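PDB 3LE2: serpin-ZX from Arabidopsis thaliana, which inhibits the cysteine proteases metacaspase-9 and RD21A through its reactive center loop, which is cleaved by the target, and helps control programmed cell death. Local coordinates for residues 215-220 and 264-269. Residues are numbered along the deposited sequence; the frame is centred on the assembly and turned at random.
Sequences SAYDGF and DNHIPR. With SO4 (sulfate ion), chain B.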
loop_
_atom_site.group_PDB
_atom_site.type_symbol
_atom_site.label_atom_id
_atom_site.label_comp_id
_atom_site.label_asym_id
_atom_site.label_seq_id
_atom_site.Cartn_x
_atom_site.Cartn_y
_atom_site.Cartn_z
ATOM N N SER A 215 -0.461 -21.804 -3.996
ATOM C CA SER A 215 -1.468 -22.643 -3.347
ATOM C C SER A 215 -2.829 -22.401 -4.003
ATOM O O SER A 215 -3.160 -21.274 -4.378
ATOM C CB SER A 215 -1.580 -22.348 -1.843
ATOM O OG SER A 215 -0.385 -22.631 -1.140
ATOM N N ALA A 216 -3.620 -23.462 -4.120
ATOM C CA ALA A 216 -4.984 -23.354 -4.596
ATOM C C ALA A 216 -5.965 -23.479 -3.441
ATOM O O ALA A 216 -5.753 -24.235 -2.495
ATOM C CB ALA A 216 -5.267 -24.413 -5.657
ATOM N N TYR A 217 -7.042 -22.719 -3.536
ATOM C CA TYR A 217 -8.087 -22.717 -2.546
ATOM C C TYR A 217 -9.442 -22.835 -3.263
ATOM O O TYR A 217 -9.504 -22.978 -4.483
ATOM C CB TYR A 217 -8.008 -21.427 -1.725
ATOM C CG TYR A 217 -6.674 -21.236 -1.038
ATOM C CD1 TYR A 217 -6.406 -21.847 0.184
ATOM C CD2 TYR A 217 -5.684 -20.455 -1.607
ATOM C CE1 TYR A 217 -5.191 -21.678 0.817
ATOM C CE2 TYR A 217 -4.460 -20.286 -0.984
ATOM C CZ TYR A 217 -4.217 -20.899 0.232
ATOM O OH TYR A 217 -3.001 -20.734 0.870
ATOM N N ASP A 218 -10.526 -22.787 -2.503
ATOM C CA ASP A 218 -11.845 -22.908 -3.083
ATOM C C ASP A 218 -12.205 -21.608 -3.823
ATOM O O ASP A 218 -12.583 -20.613 -3.205
ATOM C CB ASP A 218 -12.857 -23.231 -1.973
ATOM C CG ASP A 218 -14.260 -23.490 -2.505
ATOM O OD1 ASP A 218 -14.426 -23.519 -3.745
ATOM O OD2 ASP A 218 -15.186 -23.667 -1.678
ATOM N N GLY A 219 -12.050 -21.616 -5.141
ATOM C CA GLY A 219 -12.442 -20.485 -5.965
ATOM C C GLY A 219 -11.331 -19.557 -6.431
ATOM O O GLY A 219 -11.585 -18.621 -7.199
ATOM N N PHE A 220 -10.107 -19.794 -5.963
ATOM C CA PHE A 220 -8.991 -18.916 -6.303
ATOM C C PHE A 220 -7.651 -19.556 -6.040
ATOM O O PHE A 220 -7.566 -20.626 -5.455
ATOM C CB PHE A 220 -9.073 -17.602 -5.526
ATOM C CG PHE A 220 -9.019 -17.769 -4.032
ATOM C CD1 PHE A 220 -10.158 -18.126 -3.312
ATOM C CD2 PHE A 220 -7.832 -17.561 -3.336
ATOM C CE1 PHE A 220 -10.108 -18.272 -1.924
ATOM C CE2 PHE A 220 -7.778 -17.717 -1.942
ATOM C CZ PHE A 220 -8.917 -18.059 -1.245
ATOM N N ASP A 264 -3.195 -13.641 6.665
ATOM C CA ASP A 264 -2.301 -14.494 7.435
ATOM C C ASP A 264 -2.430 -15.952 7.000
ATOM O O ASP A 264 -1.519 -16.761 7.208
ATOM C CB ASP A 264 -2.626 -14.410 8.942
ATOM C CG ASP A 264 -2.936 -12.985 9.408
ATOM O OD1 ASP A 264 -2.262 -12.493 10.340
ATOM O OD2 ASP A 264 -3.864 -12.361 8.853
ATOM N N ASN A 265 -3.570 -16.296 6.413
ATOM C CA ASN A 265 -3.882 -17.706 6.179
ATOM C C ASN A 265 -3.750 -18.167 4.730
ATOM O O ASN A 265 -4.024 -19.327 4.422
ATOM C CB ASN A 265 -5.278 -18.031 6.711
ATOM C CG ASN A 265 -5.294 -18.252 8.226
ATOM O OD1 ASN A 265 -5.179 -19.386 8.686
ATOM N ND2 ASN A 265 -5.455 -17.175 8.999
ATOM N N HIS A 266 -3.325 -17.260 3.852
ATOM C CA HIS A 266 -3.200 -17.553 2.419
ATOM C C HIS A 266 -1.831 -17.146 1.881
ATOM O O HIS A 266 -1.726 -16.367 0.928
ATOM C CB HIS A 266 -4.355 -16.906 1.642
ATOM C CG HIS A 266 -5.686 -17.483 2.008
ATOM N ND1 HIS A 266 -6.394 -17.068 3.115
ATOM C CD2 HIS A 266 -6.400 -18.498 1.463
ATOM C CE1 HIS A 266 -7.504 -17.782 3.218
ATOM N NE2 HIS A 266 -7.531 -18.654 2.228
ATOM N N ILE A 267 -0.797 -17.673 2.538
ATOM C CA ILE A 267 0.601 -17.455 2.194
ATOM C C ILE A 267 1.197 -18.795 1.749
ATOM O O ILE A 267 1.406 -19.700 2.568
ATOM C CB ILE A 267 1.385 -16.911 3.414
ATOM C CG1 ILE A 267 0.910 -15.513 3.776
ATOM C CG2 ILE A 267 2.895 -16.849 3.149
ATOM C CD1 ILE A 267 1.535 -14.996 5.055
ATOM N N PRO A 268 1.444 -18.941 0.438
ATOM C CA PRO A 268 1.951 -20.225 -0.056
ATOM C C PRO A 268 3.385 -20.374 0.390
ATOM O O PRO A 268 4.191 -19.503 0.080
ATOM C CB PRO A 268 1.920 -20.068 -1.585
ATOM C CG PRO A 268 1.352 -18.704 -1.868
ATOM C CD PRO A 268 1.368 -17.911 -0.617
ATOM N N ARG A 269 3.720 -21.451 1.084
ATOM C CA ARG A 269 5.064 -21.572 1.636
ATOM C C ARG A 269 5.917 -22.634 0.956
ATOM O O ARG A 269 7.107 -22.744 1.242
ATOM C CB ARG A 269 5.008 -21.797 3.149
ATOM C CG ARG A 269 4.611 -20.545 3.891
ATOM C CD ARG A 269 4.699 -20.717 5.404
ATOM N NE ARG A 269 4.452 -19.442 6.074
ATOM C CZ ARG A 269 3.244 -18.992 6.395
ATOM N NH1 ARG A 269 2.162 -19.717 6.123
ATOM N NH2 ARG A 269 3.118 -17.820 6.997
HETATM S S SO4 B . -10.491 -23.522 1.029
HETATM O O1 SO4 B . -10.106 -23.162 2.395
HETATM O O2 SO4 B . -10.816 -22.289 0.291
HETATM O O3 SO4 B . -9.406 -24.219 0.326
HETATM O O4 SO4 B . -11.641 -24.426 1.134
#
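Tyr217, Phe220 and His266 form a small aromatic cluster between a β-hairpin tip and the loop that follows helix 249-258, away from the reactive bond. The hairpin joins strands 212-217 and 220-226. The loop leads into strand 271-274, which pairs with strand 212-217.

The main contact is a T-shaped stack. His266 turns an edge to one face of the Tyr217 ring, with centroids 4.4 Å apart and planes at 64°. His266 CD2 stands 3.3 Å above the plane of the Tyr217 ring, over its centre. CG of Tyr217 is anti to its own carbonyl carbon (chi1 -58°), which carries the ring toward the loop. Tyr217 OH reaches the backbone there, coming within 3.5 Å of His266 CA.

Phe220 meets the same imidazole. Phe220 CZ lies 3.7 Å from His266 CD2, at the edge of the phenyl ring; the two planes make 46°, so this pair is oblique. Phe262 also stacks on the His266 ring, and its backbone O accepts a hydrogen bond from His266 ND1, which helps set the rotation of the imidazole.

Further along, Ser215 OG packs 3.5 Å from Pro268 CB. Pro268 also touches Val222 and Tyr239 of the neighbouring strands.

At the turn, Tyr217 N donates to Phe220 O at 2.9 Å. Asp218 N gives a 2.9 Å hydrogen bond to O2 of a sulfate, probably from the crystallisation liquor.

The arrangement is the B-sheet hairpin of the serpin fold, strands 212-217 and 220-226, packed against the segment that leads into strand 271-274.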